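YkuI protein (Bacillus subtilis, PDB 2BAS) probably acts on the second messenger cyclic di-GMP through an EAL phosphodiesterase domain, which a long helix joins to a C-terminal signalling-associated domain. Local coordinates at residues Ile198-Leu203 / Gln242-Asn247; His304-Ser309 / Lys323-Glu328. All coordinates share one frame; numbering follows the deposited sequence.

Interaction 1. Residues Ile198-Leu203 / Gln242-Asn247; sequences IDLQAL and QYAWRN
Leu200 and Leu203 close on Tyr243 in a wholly apolar contact between the turn that follows a barrel strand and the last turns of a helix. Leu203 brings one methyl, CD2, against the root of the aromatic side chain, where it lies 4.0 Å from Tyr243 CG and equally close to CB. Further along the same ring, Leu200 CD2 comes to 4.1 Å from Tyr243 CD2. Both methyls approach the ring obliquely. The other branch of Leu200 reaches the helix itself, its CD1 standing 4.4 Å from Ala244 CB, so the two branches of this leucine meet adjacent helix residues. Tyr243 swings its ring away from its own backbone N (chi1 -178°) and extends it toward the two leucines.

Two side-chain hydrogen bonds lie within one segment or the other and shape its chain. Asp199 OD1 accepts the backbone N-H of Gln201 at 3.0 Å, forming an Asx turn that bends the chain as the strand ends; the donor sits well above the carboxylate plane. On the helix side, Asn247 ends the helical run and folds its side chain back, giving a bond of 2.8 Å from ND2 to the backbone O of Tyr243. That same nitrogen lies over the centre of the Tyr243 ring, 3.0 Å above its plane, so ND2 covers one ring face while the rest of the amide slopes away from it.

The contact belongs to the beta/alpha barrel of the EAL domain. Strand 195-199 pairs in parallel with strand 229-233, whose Tyr232 touches both Leu200 and Ala244 and hydrogen-bonds through OH to Asn247 O, while Leu216 and Glu213 of helix 211-226 pack on Tyr243. Trp245, on the same helix 238-246, stacks on Phe278 of the long helix 271-311.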
loop_
_atom_site.group_PDB
_atom_site.type_symbol
_atom_site.label_atom_id
_atom_site.label_comp_id
_atom_site.label_asym_id
_atom_site.label_seq_id
_atom_site.Cartn_x
_atom_site.Cartn_y
_atom_site.Cartn_z
ATOM N N ILE A 198 -2.625 -14.583 -0.657
ATOM C CA ILE A 198 -2.153 -14.171 0.658
ATOM C C ILE A 198 -2.328 -15.322 1.648
ATOM O O ILE A 198 -3.412 -15.869 1.792
ATOM C CB ILE A 198 -2.887 -12.877 1.119
ATOM C CG1 ILE A 198 -2.672 -11.759 0.092
ATOM C CG2 ILE A 198 -2.407 -12.428 2.480
ATOM C CD1 ILE A 198 -3.598 -10.553 0.248
ATOM N N ASP A 199 -1.228 -15.706 2.286
ATOM C CA ASP A 199 -1.189 -16.755 3.300
ATOM C C ASP A 199 -1.505 -16.121 4.652
ATOM O O ASP A 199 -1.058 -15.014 4.936
ATOM C CB ASP A 199 0.209 -17.384 3.311
ATOM C CG ASP A 199 0.479 -18.234 4.550
ATOM O OD1 ASP A 199 -0.448 -18.917 5.040
ATOM O OD2 ASP A 199 1.637 -18.231 5.026
ATOM N N LEU A 200 -2.267 -16.812 5.490
ATOM C CA LEU A 200 -2.661 -16.235 6.775
ATOM C C LEU A 200 -2.140 -16.997 7.995
ATOM O O LEU A 200 -2.625 -16.790 9.114
ATOM C CB LEU A 200 -4.180 -16.046 6.847
ATOM C CG LEU A 200 -4.828 -15.085 5.844
ATOM C CD1 LEU A 200 -6.336 -15.102 6.020
ATOM C CD2 LEU A 200 -4.279 -13.664 5.984
ATOM N N GLN A 201 -1.162 -17.876 7.778
ATOM C CA GLN A 201 -0.488 -18.568 8.873
ATOM C C GLN A 201 0.230 -17.540 9.735
ATOM O O GLN A 201 0.200 -17.613 10.967
ATOM C CB GLN A 201 0.538 -19.564 8.336
ATOM C CG GLN A 201 -0.030 -20.866 7.803
ATOM C CD GLN A 201 0.978 -21.626 6.950
ATOM O OE1 GLN A 201 1.521 -21.082 5.982
ATOM N NE2 GLN A 201 1.227 -22.889 7.300
ATOM N N ALA A 202 0.864 -16.581 9.061
ATOM C CA ALA A 202 1.637 -15.514 9.695
ATOM C C ALA A 202 0.842 -14.704 10.722
ATOM O O ALA A 202 1.404 -14.239 11.716
ATOM C CB ALA A 202 2.213 -14.585 8.625
ATOM N N LEU A 203 -0.458 -14.534 10.466
ATOM C CA LEU A 203 -1.350 -13.776 11.345
ATOM C C LEU A 203 -1.408 -14.370 12.752
ATOM O O LEU A 203 -1.552 -13.629 13.730
ATOM C CB LEU A 203 -2.756 -13.700 10.739
ATOM C CG LEU A 203 -3.761 -12.690 11.302
ATOM C CD1 LEU A 203 -3.335 -11.240 11.023
ATOM C CD2 LEU A 203 -5.143 -12.965 10.731
ATOM N N GLN A 242 -12.753 -14.400 9.020
ATOM C CA GLN A 242 -13.150 -13.051 9.408
ATOM C C GLN A 242 -12.197 -12.043 8.780
ATOM O O GLN A 242 -12.627 -11.136 8.068
ATOM C CB GLN A 242 -13.164 -12.934 10.943
ATOM C CG GLN A 242 -12.721 -11.581 11.540
ATOM C CD GLN A 242 -13.796 -10.508 11.491
ATOM O OE1 GLN A 242 -14.778 -10.545 12.247
ATOM N NE2 GLN A 242 -13.602 -9.525 10.615
ATOM N N TYR A 243 -10.902 -12.229 9.010
ATOM C CA TYR A 243 -9.921 -11.286 8.509
ATOM C C TYR A 243 -9.992 -11.114 6.992
ATOM O O TYR A 243 -10.031 -9.981 6.502
ATOM C CB TYR A 243 -8.508 -11.662 8.948
ATOM C CG TYR A 243 -7.496 -10.660 8.479
ATOM C CD1 TYR A 243 -7.177 -9.556 9.261
ATOM C CD2 TYR A 243 -6.877 -10.796 7.227
ATOM C CE1 TYR A 243 -6.254 -8.608 8.816
ATOM C CE2 TYR A 243 -5.955 -9.857 6.771
ATOM C CZ TYR A 243 -5.649 -8.765 7.572
ATOM O OH TYR A 243 -4.736 -7.835 7.133
ATOM N N ALA A 244 -10.008 -12.231 6.265
ATOM C CA ALA A 244 -10.029 -12.217 4.798
ATOM C C ALA A 244 -11.218 -11.435 4.266
ATOM O O ALA A 244 -11.092 -10.577 3.386
ATOM C CB ALA A 244 -10.062 -13.638 4.264
ATOM N N TRP A 245 -12.381 -11.732 4.831
ATOM C CA TRP A 245 -13.605 -11.101 4.415
ATOM C C TRP A 245 -13.611 -9.588 4.651
ATOM O O TRP A 245 -14.091 -8.836 3.802
ATOM C CB TRP A 245 -14.773 -11.768 5.117
ATOM C CG TRP A 245 -16.051 -11.142 4.785
ATOM C CD1 TRP A 245 -16.876 -11.470 3.754
ATOM C CD2 TRP A 245 -16.661 -10.041 5.466
ATOM N NE1 TRP A 245 -17.974 -10.646 3.758
ATOM C CE2 TRP A 245 -17.866 -9.759 4.797
ATOM C CE3 TRP A 245 -16.304 -9.268 6.579
ATOM C CZ2 TRP A 245 -18.726 -8.749 5.205
ATOM C CZ3 TRP A 245 -17.159 -8.258 6.989
ATOM C CH2 TRP A 245 -18.361 -8.007 6.303
ATOM N N ARG A 246 -13.089 -9.127 5.787
ATOM C CA ARG A 246 -13.109 -7.685 6.076
ATOM C C ARG A 246 -12.012 -6.955 5.294
ATOM O O ARG A 246 -12.041 -5.737 5.162
ATOM C CB ARG A 246 -13.017 -7.413 7.589
ATOM C CG ARG A 246 -11.676 -6.904 8.064
ATOM C CD ARG A 246 -11.235 -7.545 9.361
ATOM N NE ARG A 246 -11.854 -6.973 10.548
ATOM C CZ ARG A 246 -11.536 -7.333 11.790
ATOM N NH1 ARG A 246 -10.608 -8.267 11.985
ATOM N NH2 ARG A 246 -12.146 -6.769 12.834
ATOM N N ASN A 247 -11.065 -7.720 4.752
ATOM C CA ASN A 247 -9.931 -7.155 4.030
ATOM C C ASN A 247 -9.913 -7.398 2.526
ATOM O O ASN A 247 -8.872 -7.731 1.963
ATOM C CB ASN A 247 -8.623 -7.621 4.671
ATOM C CG ASN A 247 -8.351 -6.911 5.982
ATOM O OD1 ASN A 247 -7.914 -5.767 5.998
ATOM N ND2 ASN A 247 -8.625 -7.584 7.088
#

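Interaction 2. Residues His304-Ser309 / Lys323-Glu328; sequences HQAVTS and KKLAEE
Ala306 and Leu325 form the tight centre of this helix-helix contact, with CB of the alanine 3.7 Å from CD1 of the leucine. The alanine's short side chain lets the leucine reach it across the 7.0 Å between Ala306 CA and Leu325 CA. In Leu325 the first torsion directs CG away from the backbone N, and chi2 (62°) then sets CD1 against the alanine and within 4.3 Å of the backbone N of Val307.

The exposed edge is looser. There the aliphatic part of Glu328 passes beside the alanine, CG lying 4.0 Å from Ala306 CB, while a bend at chi2 (64°) redirects the carboxylate, whose OE1 makes a salt bridge to Arg302 one turn earlier on the first helix. A charged group thus flanks the apolar centre on its solvent side.

The two segments run roughly antiparallel, at 146° with axes 10.4 Å apart, as the chain turns back after helix 271-311, through the loop between, to form helix 318-328. Leu415 of strand 413-419 touches both Val307 and Leu325, so the pair packs against the six-stranded antiparallel sheet, and Ala326 continues the packing onto strands 349-353 and 356-360.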
loop_
_atom_site.group_PDB
_atom_site.type_symbol
_atom_site.label_atom_id
_atom_site.label_comp_id
_atom_site.label_asym_id
_atom_site.label_seq_id
_atom_site.Cartn_x
_atom_site.Cartn_y
_atom_site.Cartn_z
ATOM N N HIS A 304 -17.977 22.249 18.615
ATOM C CA HIS A 304 -18.811 23.349 18.140
ATOM C C HIS A 304 -19.225 24.281 19.305
ATOM O O HIS A 304 -19.168 25.512 19.172
ATOM C CB HIS A 304 -20.030 22.796 17.394
ATOM C CG HIS A 304 -20.847 23.836 16.694
ATOM N ND1 HIS A 304 -20.430 24.455 15.533
ATOM C CD2 HIS A 304 -22.059 24.362 16.986
ATOM C CE1 HIS A 304 -21.349 25.321 15.144
ATOM N NE2 HIS A 304 -22.351 25.281 16.004
ATOM N N GLN A 305 -19.633 23.705 20.438
ATOM C CA GLN A 305 -19.934 24.503 21.632
ATOM C C GLN A 305 -18.720 25.308 22.065
ATOM O O GLN A 305 -18.811 26.516 22.242
ATOM C CB GLN A 305 -20.331 23.626 22.798
ATOM C CG GLN A 305 -21.697 23.043 22.721
ATOM C CD GLN A 305 -22.042 22.283 23.985
ATOM O OE1 GLN A 305 -22.998 22.627 24.685
ATOM N NE2 GLN A 305 -21.247 21.254 24.298
ATOM N N ALA A 306 -17.585 24.629 22.217
ATOM C CA ALA A 306 -16.344 25.259 22.661
ATOM C C ALA A 306 -15.896 26.438 21.777
ATOM O O ALA A 306 -15.732 27.555 22.278
ATOM C CB ALA A 306 -15.252 24.227 22.797
ATOM N N VAL A 307 -15.714 26.197 20.477
ATOM C CA VAL A 307 -15.361 27.262 19.533
ATOM C C VAL A 307 -16.352 28.444 19.605
ATOM O O VAL A 307 -16.005 29.514 20.093
ATOM C CB VAL A 307 -15.276 26.736 18.080
ATOM C CG1 VAL A 307 -14.904 27.861 17.141
ATOM C CG2 VAL A 307 -14.250 25.585 17.964
ATOM N N THR A 308 -17.586 28.230 19.148
ATOM C CA THR A 308 -18.602 29.290 19.110
ATOM C C THR A 308 -18.738 30.044 20.440
ATOM O O THR A 308 -18.911 31.258 20.452
ATOM C CB THR A 308 -19.985 28.752 18.676
ATOM O OG1 THR A 308 -20.397 27.723 19.582
ATOM C CG2 THR A 308 -19.931 28.184 17.247
ATOM N N SER A 309 -18.644 29.316 21.550
ATOM C CA SER A 309 -18.663 29.909 22.887
ATOM C C SER A 309 -17.421 30.775 23.160
ATOM O O SER A 309 -17.544 31.921 23.598
ATOM C CB SER A 309 -18.806 28.810 23.937
ATOM O OG SER A 309 -18.302 29.228 25.186
ATOM N N LYS A 323 -5.006 28.439 22.606
ATOM C CA LYS A 323 -4.479 28.207 23.943
ATOM C C LYS A 323 -5.642 27.992 24.897
ATOM O O LYS A 323 -5.581 27.140 25.792
ATOM C CB LYS A 323 -3.634 29.392 24.416
ATOM C CG LYS A 323 -2.390 29.677 23.585
ATOM C CD LYS A 323 -1.713 30.920 24.106
ATOM C CE LYS A 323 -0.626 31.391 23.166
ATOM N NZ LYS A 323 -0.121 32.737 23.594
ATOM N N LYS A 324 -6.700 28.772 24.687
ATOM C CA LYS A 324 -7.916 28.670 25.474
ATOM C C LYS A 324 -8.695 27.425 25.063
ATOM O O LYS A 324 -9.223 26.720 25.911
ATOM C CB LYS A 324 -8.780 29.922 25.318
ATOM C CG LYS A 324 -8.175 31.212 25.876
ATOM C CD LYS A 324 -9.196 32.351 25.788
ATOM C CE LYS A 324 -8.619 33.724 26.151
ATOM N NZ LYS A 324 -7.730 34.281 25.089
ATOM N N LEU A 325 -8.769 27.142 23.764
ATOM C CA LEU A 325 -9.435 25.915 23.333
ATOM C C LEU A 325 -8.766 24.682 23.963
ATOM O O LEU A 325 -9.455 23.806 24.495
ATOM C CB LEU A 325 -9.490 25.802 21.807
ATOM C CG LEU A 325 -10.338 24.641 21.259
ATOM C CD1 LEU A 325 -11.810 24.775 21.662
ATOM C CD2 LEU A 325 -10.198 24.508 19.739
ATOM N N ALA A 326 -7.432 24.655 23.930
ATOM C CA ALA A 326 -6.643 23.549 24.479
ATOM C C ALA A 326 -7.049 23.210 25.897
ATOM O O ALA A 326 -7.238 22.040 26.224
ATOM C CB ALA A 326 -5.152 23.863 24.431
ATOM N N GLU A 327 -7.174 24.238 26.729
ATOM C CA GLU A 327 -7.571 24.076 28.120
ATOM C C GLU A 327 -9.005 23.587 28.270
ATOM O O GLU A 327 -9.298 22.782 29.153
ATOM C CB GLU A 327 -7.350 25.377 28.901
ATOM C CG GLU A 327 -5.870 25.738 29.111
ATOM C CD GLU A 327 -5.132 24.801 30.083
ATOM O OE1 GLU A 327 -5.660 23.720 30.453
ATOM O OE2 GLU A 327 -4.001 25.151 30.478
ATOM N N GLU A 328 -9.893 24.067 27.406
ATOM C CA GLU A 328 -11.282 23.615 27.392
ATOM C C GLU A 328 -11.369 22.141 26.974
ATOM O O GLU A 328 -12.176 21.382 27.512
ATOM C CB GLU A 328 -12.113 24.485 26.445
ATOM C CG GLU A 328 -13.606 24.183 26.452
ATOM C CD GLU A 328 -14.255 24.465 27.792
ATOM O OE1 GLU A 328 -14.873 23.536 28.347
ATOM O OE2 GLU A 328 -14.136 25.606 28.299
#

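Interaction 1 lies close to the spatial centre of the chain (centres about 8 Å apart), in the EAL barrel, and interaction 2 belongs to the C-terminal domain; the centres of the two contacts are about 43 Å apart and they do not touch. Helix 271-311 relates them: near its start it covers the outer side of helix 238-246 from interaction 1, and its final turns supply one half of interaction 2. Both contacts have buried apolar centres built on leucines, but interaction 1 adds an aromatic ring and joins a strand-end turn to a helix, whereas interaction 2 pairs two helices through an alanine. Only interaction 2 has an exposed residue among those that touch, the glutamate at its edge.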